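Local coordinates for protein smoothened (Xenopus laevis, PDB 5KZZ) that probably acts as a G protein-coupled receptor of the Frizzled/Smoothened family, carrying Hedgehog signals when activated by cholesterol, and is represented here by its cysteine-rich domain, at residues Thr14-Leu19 against Tyr31-Val37; Arg63-Ile68 against Thr96-Cys100; Leu87-Cys93 against Cys115-Pro121. All blocks are in the same frame, centred on the assembly; numbering follows the deposited sequence. Where two conformers were deposited one is given.

The three contacts lie within the cysteine-rich domain, in an apo crystal form without bound sterol. Contacts 1 and 2 are on opposite sides of the chain's centre, their own centres 26 Å apart. Contact 3 comes closer to both: its nearest atoms are about 6 Å from contact 1, and it touches contact 2 directly, where Arg97 CD packs on Cys115 SG at 3.7 Å. Contacts 2 and 3 share helix 90-97, and each contains a disulfide between its two segments; contact 1 contains Cys16, whose disulfide partner is Cys80. Zinc is bound directly by Asp66 in contact 2, whereas the side chain of Glu17 in contact 1 stays about 8 Å from a zinc ion.

Contact 1 (Thr14-Leu19 against Tyr31-Val37); sequences TTCEPL and YALTSTV
Two hydroxyls meet across the contact at Thr14 and Ser35, with Thr14 OG1 2.8 Å from Ser35 OG in a hydrogen bond to which either could lend the proton. The same Ser35 oxygen accepts from Val37 N at 3.1 Å, closing an ST turn, so one side chain both shapes its own loop and joins it to the other segment. Ser35 OG lies anti to its backbone nitrogen (chi1 171°), which turns it back toward Thr14, and the Thr14 methyl CG2 rests against Ser35 CB.

Farther along, the segments form a very short antiparallel ladder. Glu17 and Thr34 are its hydrogen-bonded pair: Glu17 N donates to Thr34 O at 2.9 Å, and Thr34 N returns a bond to Glu17 O at 2.8 Å. Pro18 and Leu33 follow as a non-hydrogen-bonded pair, and beyond them Leu19 N reaches Ala32 O at 3.0 Å.

Leu19 is the most heavily packed residue of the contact. Its two methyls part to different partners: CD2 presses on Thr34 CB at 3.6 Å, the side chains meeting nearly at right angles, while CD1 comes obliquely to the Tyr31 ring, 4.0 Å from Tyr31 CD2. A water bridges Glu17 OE2 and Thr36 N.

This surface ladder is tied into the domain on several sides: Cys16 is disulfide-bonded to Cys80, Glu17 OE1 bonds to Gln45 on helix 45-55, Thr34 OG1 and Tyr31 OH bond to the carbonyls of Pro78 and Met77 just after helix 62-76, and Thr14 and Val37 pack on Val85 of strand 84-86.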
loop_
_atom_site.group_PDB
_atom_site.type_symbol
_atom_site.label_atom_id
_atom_site.label_comp_id
_atom_site.label_asym_id
_atom_site.label_seq_id
_atom_site.Cartn_x
_atom_site.Cartn_y
_atom_site.Cartn_z
ATOM N N THR A 14 -0.279 -4.780 -15.418
ATOM C CA THR A 14 -0.319 -3.332 -15.487
ATOM C C THR A 14 0.912 -2.842 -16.236
ATOM O O THR A 14 1.817 -3.622 -16.528
ATOM C CB THR A 14 -0.373 -2.697 -14.062
ATOM O OG1 THR A 14 -0.581 -1.280 -14.151
ATOM C CG2 THR A 14 0.919 -2.978 -13.304
ATOM N N THR A 15 0.941 -1.559 -16.565
ATOM C CA THR A 15 2.125 -0.981 -17.168
ATOM C C THR A 15 2.989 -0.385 -16.064
ATOM O O THR A 15 2.498 0.386 -15.248
ATOM C CB THR A 15 1.756 0.082 -18.214
ATOM O OG1 THR A 15 1.010 -0.542 -19.264
ATOM C CG2 THR A 15 3.007 0.729 -18.796
ATOM N N CYS A 16 4.260 -0.763 -16.021
ATOM C CA CYS A 16 5.185 -0.220 -15.020
ATOM C C CYS A 16 5.746 1.140 -15.428
ATOM O O CYS A 16 6.113 1.356 -16.584
ATOM C CB CYS A 16 6.351 -1.185 -14.774
ATOM S SG CYS A 16 5.913 -2.834 -14.198
ATOM N N GLU A 17 5.838 2.058 -14.475
ATOM C CA GLU A 17 6.482 3.341 -14.741
ATOM C C GLU A 17 7.516 3.631 -13.656
ATOM O O GLU A 17 7.413 3.110 -12.542
ATOM C CB GLU A 17 5.443 4.465 -14.845
ATOM C CG GLU A 17 4.563 4.667 -13.635
ATOM C CD GLU A 17 3.428 5.651 -13.916
ATOM O OE1 GLU A 17 3.449 6.777 -13.384
ATOM O OE2 GLU A 17 2.514 5.293 -14.684
ATOM N N PRO A 18 8.547 4.422 -13.985
ATOM C CA PRO A 18 9.542 4.749 -12.963
ATOM C C PRO A 18 8.911 5.472 -11.793
ATOM O O PRO A 18 8.060 6.344 -12.003
ATOM C CB PRO A 18 10.513 5.682 -13.696
ATOM C CG PRO A 18 10.332 5.363 -15.106
ATOM C CD PRO A 18 8.880 5.041 -15.280
ATOM N N LEU A 19 9.347 5.136 -10.586
ATOM C CA LEU A 19 8.889 5.832 -9.388
ATOM C C LEU A 19 9.220 7.298 -9.450
ATOM O O LEU A 19 10.341 7.682 -9.773
ATOM C CB LEU A 19 9.527 5.245 -8.134
ATOM C CG LEU A 19 8.834 4.017 -7.553
ATOM C CD1 LEU A 19 9.804 3.254 -6.649
ATOM C CD2 LEU A 19 7.611 4.454 -6.772
ATOM N N TYR A 31 13.111 -0.910 -4.864
ATOM C CA TYR A 31 12.699 -1.165 -6.246
ATOM C C TYR A 31 12.481 0.137 -7.008
ATOM O O TYR A 31 12.221 1.182 -6.405
ATOM C CB TYR A 31 11.428 -2.021 -6.282
ATOM C CG TYR A 31 10.295 -1.544 -5.381
ATOM C CD1 TYR A 31 10.180 -2.019 -4.073
ATOM C CD2 TYR A 31 9.348 -0.625 -5.827
ATOM C CE1 TYR A 31 9.146 -1.602 -3.235
ATOM C CE2 TYR A 31 8.322 -0.208 -5.001
ATOM C CZ TYR A 31 8.218 -0.703 -3.700
ATOM O OH TYR A 31 7.202 -0.307 -2.860
ATOM N N ALA A 32 12.558 0.057 -8.335
ATOM C CA ALA A 32 12.603 1.249 -9.178
ATOM C C ALA A 32 11.292 1.633 -9.850
ATOM O O ALA A 32 11.118 2.799 -10.214
ATOM C CB ALA A 32 13.666 1.074 -10.249
ATOM N N LEU A 33 10.403 0.660 -10.063
ATOM C CA LEU A 33 9.198 0.883 -10.859
ATOM C C LEU A 33 7.928 0.633 -10.065
ATOM O O LEU A 33 7.934 -0.125 -9.095
ATOM C CB LEU A 33 9.173 -0.012 -12.094
ATOM C CG LEU A 33 10.491 -0.152 -12.853
ATOM C CD1 LEU A 33 10.399 -1.205 -13.946
ATOM C CD2 LEU A 33 10.914 1.198 -13.442
ATOM N N THR A 34 6.834 1.237 -10.514
ATOM C CA THR A 34 5.578 1.175 -9.786
ATOM C C THR A 34 4.389 1.227 -10.733
ATOM O O THR A 34 4.543 1.311 -11.954
ATOM C CB THR A 34 5.493 2.338 -8.761
ATOM O OG1 THR A 34 4.445 2.083 -7.824
ATOM C CG2 THR A 34 5.255 3.685 -9.437
ATOM N N SER A 35 3.199 1.152 -10.151
ATOM C CA SER A 35 1.960 1.422 -10.859
ATOM C C SER A 35 0.982 1.994 -9.857
ATOM O O SER A 35 1.080 1.702 -8.667
ATOM C CB SER A 35 1.391 0.145 -11.480
ATOM O OG SER A 35 0.082 0.361 -11.983
ATOM N N THR A 36 0.043 2.800 -10.341
ATOM C CA THR A 36 -1.005 3.354 -9.494
ATOM C C THR A 36 -2.277 2.499 -9.506
ATOM O O THR A 36 -3.293 2.888 -8.924
ATOM C CB THR A 36 -1.359 4.791 -9.932
ATOM O OG1 THR A 36 -1.813 4.784 -11.294
ATOM C CG2 THR A 36 -0.146 5.690 -9.829
ATOM N N VAL A 37 -2.215 1.327 -10.141
ATOM C CA VAL A 37 -3.419 0.534 -10.376
ATOM C C VAL A 37 -4.101 0.041 -9.081
ATOM O O VAL A 37 -5.313 -0.189 -9.076
ATOM C CB VAL A 37 -3.113 -0.674 -11.314
ATOM C CG1 VAL A 37 -2.205 -1.679 -10.644
ATOM C CG2 VAL A 37 -4.401 -1.350 -11.777
HETATM O O HOH W 1 0.521 3.565 -13.145
#

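Contact 2 (Arg63-Ile68 against Thr96-Cys100); sequences RCWDAI and TRVPC. With ZN (zinc ion), chain F; ACT (acetate ion), chain I.
Cys64 and Cys100 form a disulfide between helix 62-76 and the turn that follows helix 90-97, one of the cross-links that characterise the Frizzled-type cysteine-rich domain. Its S-S torsion is 104°. Cys64 SG is anti to its backbone nitrogen (chi1 170°) and thus extends across to Cys100, whose sulfur also fits against Ile68 CB at 3.9 Å.

Two further bumps meet the helix beside this bridge. The Pro99 ring is the first: its CG meets the small methyl of Ala67, at 3.6 Å from Ala67 CB, and its CB leans over the turn of helix at Arg63 and Cys64. Closer to Ile68 the bump is the Thr96 methyl. Thr96 was deposited in two conformers; in the one described, CG2 enters the angle between Ile68 CA and CG1, 3.8 Å from the latter, the two side chains crossing nearly at right angles. Thr96 OG1 turns elsewhere, to Leu92 O within its own helix.

Near the start of the helical segment an acetate, probably from the crystallisation liquor, takes the N-H groups of Arg63 and Cys64, while Asp66 OD1 binds a zinc ion at 2.0 Å.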
loop_
_atom_site.group_PDB
_atom_site.type_symbol
_atom_site.label_atom_id
_atom_site.label_comp_id
_atom_site.label_asym_id
_atom_site.label_seq_id
_atom_site.Cartn_x
_atom_site.Cartn_y
_atom_site.Cartn_z
ATOM N N ARG A 63 1.519 4.061 17.165
ATOM C CA ARG A 63 1.529 2.608 17.047
ATOM C C ARG A 63 0.815 2.175 15.777
ATOM O O ARG A 63 1.326 1.351 15.015
ATOM C CB ARG A 63 0.909 1.957 18.282
ATOM C CG ARG A 63 1.830 2.083 19.484
ATOM C CD ARG A 63 1.274 1.374 20.716
ATOM N NE ARG A 63 0.064 2.015 21.202
ATOM C CZ ARG A 63 -0.771 1.482 22.090
ATOM N NH1 ARG A 63 -0.528 0.287 22.615
ATOM N NH2 ARG A 63 -1.850 2.157 22.463
ATOM N N CYS A 64 -0.339 2.774 15.506
ATOM C CA CYS A 64 -1.002 2.493 14.249
ATOM C C CYS A 64 -0.131 2.941 13.065
ATOM O O CYS A 64 0.003 2.214 12.077
ATOM C CB CYS A 64 -2.363 3.178 14.200
ATOM S SG CYS A 64 -3.145 3.125 12.547
ATOM N N TRP A 65 0.490 4.114 13.174
ATOM C CA TRP A 65 1.304 4.624 12.074
ATOM C C TRP A 65 2.435 3.667 11.691
ATOM O O TRP A 65 2.645 3.383 10.513
ATOM C CB TRP A 65 1.861 6.006 12.425
ATOM C CG TRP A 65 2.601 6.644 11.285
ATOM C CD1 TRP A 65 3.918 6.978 11.255
ATOM C CD2 TRP A 65 2.073 6.969 9.981
ATOM N NE1 TRP A 65 4.240 7.506 10.024
ATOM C CE2 TRP A 65 3.126 7.513 9.230
ATOM C CE3 TRP A 65 0.810 6.854 9.377
ATOM C CZ2 TRP A 65 2.957 7.965 7.921
ATOM C CZ3 TRP A 65 0.647 7.301 8.074
ATOM C CH2 TRP A 65 1.718 7.837 7.362
ATOM N N ASP A 66 3.147 3.139 12.681
ATOM C CA ASP A 66 4.244 2.237 12.379
ATOM C C ASP A 66 3.754 0.987 11.653
ATOM O O ASP A 66 4.413 0.496 10.721
ATOM C CB ASP A 66 4.990 1.831 13.655
ATOM C CG ASP A 66 6.289 1.131 13.345
ATOM O OD1 ASP A 66 7.214 1.827 12.897
ATOM O OD2 ASP A 66 6.387 -0.105 13.473
ATOM N N ALA A 67 2.606 0.464 12.081
ATOM C CA ALA A 67 2.037 -0.716 11.439
ATOM C C ALA A 67 1.532 -0.435 10.028
ATOM O O ALA A 67 1.690 -1.248 9.117
ATOM C CB ALA A 67 0.909 -1.256 12.279
ATOM N N ILE A 68 0.890 0.713 9.845
ATOM C CA ILE A 68 0.190 0.976 8.585
ATOM C C ILE A 68 1.114 1.457 7.473
ATOM O O ILE A 68 0.789 1.278 6.291
ATOM C CB ILE A 68 -0.980 1.990 8.814
ATOM C CG1 ILE A 68 -2.084 1.782 7.771
ATOM C CG2 ILE A 68 -0.504 3.417 8.780
ATOM C CD1 ILE A 68 -3.258 2.729 7.923
ATOM N N THR A 96 -2.126 -5.233 10.642
ATOM C CA THR A 96 -2.329 -3.798 10.743
ATOM C C THR A 96 -3.669 -3.471 11.400
ATOM O O THR A 96 -3.815 -2.442 12.052
ATOM C CB THR A 96 -2.231 -3.152 9.347
ATOM O OG1 THR A 96 -1.011 -3.582 8.728
ATOM C CG2 THR A 96 -2.237 -1.643 9.443
ATOM N N ARG A 97 -4.631 -4.367 11.223
ATOM C CA ARG A 97 -5.982 -4.193 11.745
ATOM C C ARG A 97 -6.020 -3.980 13.241
ATOM O O ARG A 97 -6.887 -3.282 13.736
ATOM C CB ARG A 97 -6.853 -5.413 11.418
ATOM C CG ARG A 97 -7.664 -5.297 10.157
ATOM C CD ARG A 97 -8.898 -6.183 10.228
ATOM N NE ARG A 97 -8.594 -7.550 10.653
ATOM C CZ ARG A 97 -9.267 -8.624 10.245
ATOM N NH1 ARG A 97 -10.267 -8.490 9.384
ATOM N NH2 ARG A 97 -8.932 -9.833 10.680
ATOM N N VAL A 98 -5.111 -4.607 13.972
ATOM C CA VAL A 98 -5.224 -4.535 15.417
ATOM C C VAL A 98 -4.741 -3.169 15.913
ATOM O O VAL A 98 -5.516 -2.442 16.526
ATOM C CB VAL A 98 -4.482 -5.687 16.112
ATOM C CG1 VAL A 98 -4.661 -5.578 17.608
ATOM C CG2 VAL A 98 -4.986 -7.026 15.587
ATOM N N PRO A 99 -3.492 -2.772 15.610
ATOM C CA PRO A 99 -3.134 -1.444 16.122
ATOM C C PRO A 99 -3.913 -0.293 15.502
ATOM O O PRO A 99 -3.978 0.780 16.102
ATOM C CB PRO A 99 -1.646 -1.323 15.783
ATOM C CG PRO A 99 -1.373 -2.364 14.835
ATOM C CD PRO A 99 -2.320 -3.470 15.066
ATOM N N CYS A 100 -4.525 -0.514 14.344
ATOM C CA CYS A 100 -5.279 0.541 13.690
ATOM C C CYS A 100 -6.759 0.262 13.805
ATOM O O CYS A 100 -7.536 0.803 13.045
ATOM C CB CYS A 100 -4.878 0.664 12.225
ATOM S SG CYS A 100 -3.160 1.134 11.977
HETATM ZN ZN ZN F . 8.908 0.866 12.548
HETATM C C ACT I . -1.614 4.681 18.675
HETATM O O ACT I . -1.887 4.002 17.659
HETATM O OXT ACT I . -0.428 4.998 18.915
HETATM C CH3 ACT I . -2.713 5.116 19.609
#

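Contact 3 (Leu87-Cys93 against Cys115-Pro121); sequences LPSQGLC and CTTDYFP
Gln90 grips the facing loop through one amide nitrogen: NE2 donates to Phe120 O at 2.7 Å and to Cys115 O at 2.9 Å. Both acceptors lie in the plane of the Gln90 amide, but the Phe120 carbonyl receives the N-H in its own plane, whereas at Cys115 the donor stands above it. A third bond runs from Gln90 N to Pro121 O at 2.9 Å. The Cys93 end of the bridge to Cys115, one of the disulfides of the Frizzled-type cysteine-rich domain, lies over one face of the Phe120 ring, with Cys93 SG 4.0 Å from the centroid and Cys93 CB in CH-pi contact. Tyr119 CD2 sits over the opposite face, toward its rim. Pro88 approaches the ring obliquely, its CG 3.6 Å from Phe120 CD1, and Leu87 CD2 packs on Pro121 CD at 3.8 Å.

A second layer sets these groups in place. A bend at chi2 (70°) brings the Gln90 amide to the loop carbonyls, and OE1 bonds to Gln94 one turn on, which fixes which end faces the loop. Ser89 caps helix 90-97, its OG accepting from Leu92 N. Cys115 takes positive phi in the Schellman motif that ends helix 110-114.

The contact joins the start of helix 90-97 to the loop after helix 110-114, while Pro88, Tyr119 and Phe120 rest on Leu71 or Val75 of helix 62-76.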
loop_
_atom_site.group_PDB
_atom_site.type_symbol
_atom_site.label_atom_id
_atom_site.label_comp_id
_atom_site.label_asym_id
_atom_site.label_seq_id
_atom_site.Cartn_x
_atom_site.Cartn_y
_atom_site.Cartn_z
ATOM N N LEU A 87 0.395 -7.385 -5.059
ATOM C CA LEU A 87 -0.671 -6.889 -4.172
ATOM C C LEU A 87 -0.260 -6.944 -2.696
ATOM O O LEU A 87 0.573 -7.780 -2.334
ATOM C CB LEU A 87 -1.955 -7.704 -4.373
ATOM C CG LEU A 87 -2.928 -7.165 -5.419
ATOM C CD1 LEU A 87 -2.285 -7.165 -6.790
ATOM C CD2 LEU A 87 -4.185 -7.998 -5.419
ATOM N N PRO A 88 -0.840 -6.065 -1.840
ATOM C CA PRO A 88 -0.606 -6.157 -0.392
ATOM C C PRO A 88 -1.163 -7.472 0.130
ATOM O O PRO A 88 -2.203 -7.927 -0.347
ATOM C CB PRO A 88 -1.380 -4.963 0.184
ATOM C CG PRO A 88 -2.441 -4.673 -0.844
ATOM C CD PRO A 88 -1.788 -4.984 -2.171
ATOM N N SER A 89 -0.487 -8.088 1.084
ATOM C CA SER A 89 -0.862 -9.432 1.499
ATOM C C SER A 89 -1.953 -9.470 2.569
ATOM O O SER A 89 -2.136 -8.523 3.340
ATOM C CB SER A 89 0.367 -10.177 2.006
ATOM O OG SER A 89 0.828 -9.601 3.212
ATOM N N GLN A 90 -2.662 -10.603 2.626
ATOM C CA GLN A 90 -3.615 -10.841 3.689
ATOM C C GLN A 90 -2.932 -10.699 5.066
ATOM O O GLN A 90 -3.490 -10.088 5.983
ATOM C CB GLN A 90 -4.243 -12.229 3.503
ATOM C CG GLN A 90 -5.206 -12.632 4.581
ATOM C CD GLN A 90 -6.505 -11.859 4.589
ATOM O OE1 GLN A 90 -7.208 -11.877 5.597
ATOM N NE2 GLN A 90 -6.834 -11.172 3.481
ATOM N N GLY A 91 -1.722 -11.240 5.205
ATOM C CA GLY A 91 -1.023 -11.199 6.473
ATOM C C GLY A 91 -0.718 -9.784 6.906
ATOM O O GLY A 91 -0.941 -9.416 8.061
ATOM N N LEU A 92 -0.226 -8.978 5.982
ATOM C CA LEU A 92 0.028 -7.578 6.292
ATOM C C LEU A 92 -1.249 -6.845 6.715
ATOM O O LEU A 92 -1.249 -6.097 7.682
ATOM C CB LEU A 92 0.664 -6.894 5.093
ATOM C CG LEU A 92 0.950 -5.406 5.245
ATOM C CD1 LEU A 92 1.853 -5.161 6.436
ATOM C CD2 LEU A 92 1.621 -4.925 3.964
ATOM N N CYS A 93 -2.356 -7.065 6.011
ATOM C CA CYS A 93 -3.625 -6.468 6.430
ATOM C C CYS A 93 -4.053 -6.908 7.836
ATOM O O CYS A 93 -4.442 -6.079 8.661
ATOM C CB CYS A 93 -4.738 -6.798 5.436
ATOM S SG CYS A 93 -6.353 -6.052 5.882
ATOM N N CYS A 115 -10.252 -7.049 5.703
ATOM C CA CYS A 115 -9.119 -7.654 4.999
ATOM C C CYS A 115 -9.614 -8.549 3.875
ATOM O O CYS A 115 -9.358 -9.735 3.865
ATOM C CB CYS A 115 -8.223 -8.432 5.966
ATOM S SG CYS A 115 -7.345 -7.360 7.115
ATOM N N THR A 116 -10.335 -7.965 2.930
ATOM C CA THR A 116 -10.919 -8.770 1.862
ATOM C C THR A 116 -9.834 -9.455 1.047
ATOM O O THR A 116 -8.756 -8.905 0.809
ATOM C CB THR A 116 -11.799 -7.943 0.934
ATOM O OG1 THR A 116 -11.053 -6.813 0.471
ATOM C CG2 THR A 116 -13.015 -7.455 1.667
ATOM N N THR A 117 -10.124 -10.679 0.632
ATOM C CA THR A 117 -9.111 -11.532 0.040
ATOM C C THR A 117 -8.856 -11.305 -1.442
ATOM O O THR A 117 -7.923 -11.887 -1.999
ATOM C CB THR A 117 -9.472 -13.000 0.241
ATOM O OG1 THR A 117 -10.803 -13.221 -0.241
ATOM C CG2 THR A 117 -9.389 -13.346 1.711
ATOM N N ASP A 118 -9.673 -10.488 -2.094
ATOM C CA ASP A 118 -9.334 -10.100 -3.455
ATOM C C ASP A 118 -8.303 -8.967 -3.439
ATOM O O ASP A 118 -7.367 -8.968 -4.233
ATOM C CB ASP A 118 -10.581 -9.696 -4.247
ATOM C CG ASP A 118 -11.330 -8.533 -3.621
ATOM O OD1 ASP A 118 -11.300 -8.387 -2.378
ATOM O OD2 ASP A 118 -11.946 -7.749 -4.382
ATOM N N TYR A 119 -8.457 -8.025 -2.516
ATOM C CA TYR A 119 -7.546 -6.890 -2.432
ATOM C C TYR A 119 -6.274 -7.229 -1.646
ATOM O O TYR A 119 -5.191 -6.723 -1.940
ATOM C CB TYR A 119 -8.261 -5.705 -1.790
ATOM C CG TYR A 119 -7.555 -4.412 -2.035
ATOM C CD1 TYR A 119 -7.831 -3.654 -3.170
ATOM C CD2 TYR A 119 -6.601 -3.947 -1.139
ATOM C CE1 TYR A 119 -7.167 -2.458 -3.403
ATOM C CE2 TYR A 119 -5.936 -2.762 -1.361
ATOM C CZ TYR A 119 -6.220 -2.023 -2.495
ATOM O OH TYR A 119 -5.558 -0.841 -2.702
ATOM N N PHE A 120 -6.426 -8.090 -0.646
ATOM C CA PHE A 120 -5.333 -8.529 0.222
ATOM C C PHE A 120 -5.238 -10.055 0.122
ATOM O O PHE A 120 -5.675 -10.770 1.022
ATOM C CB PHE A 120 -5.586 -8.105 1.672
ATOM C CG PHE A 120 -5.709 -6.618 1.862
ATOM C CD1 PHE A 120 -4.584 -5.815 1.879
ATOM C CD2 PHE A 120 -6.956 -6.021 2.037
ATOM C CE1 PHE A 120 -4.696 -4.440 2.058
ATOM C CE2 PHE A 120 -7.083 -4.656 2.209
ATOM C CZ PHE A 120 -5.951 -3.864 2.226
ATOM N N PRO A 121 -4.673 -10.556 -0.981
ATOM C CA PRO A 121 -4.716 -12.001 -1.217
ATOM C C PRO A 121 -3.853 -12.803 -0.249
ATOM O O PRO A 121 -2.879 -12.342 0.355
ATOM C CB PRO A 121 -4.198 -12.132 -2.654
ATOM C CG PRO A 121 -3.418 -10.865 -2.890
ATOM C CD PRO A 121 -4.126 -9.816 -2.130
#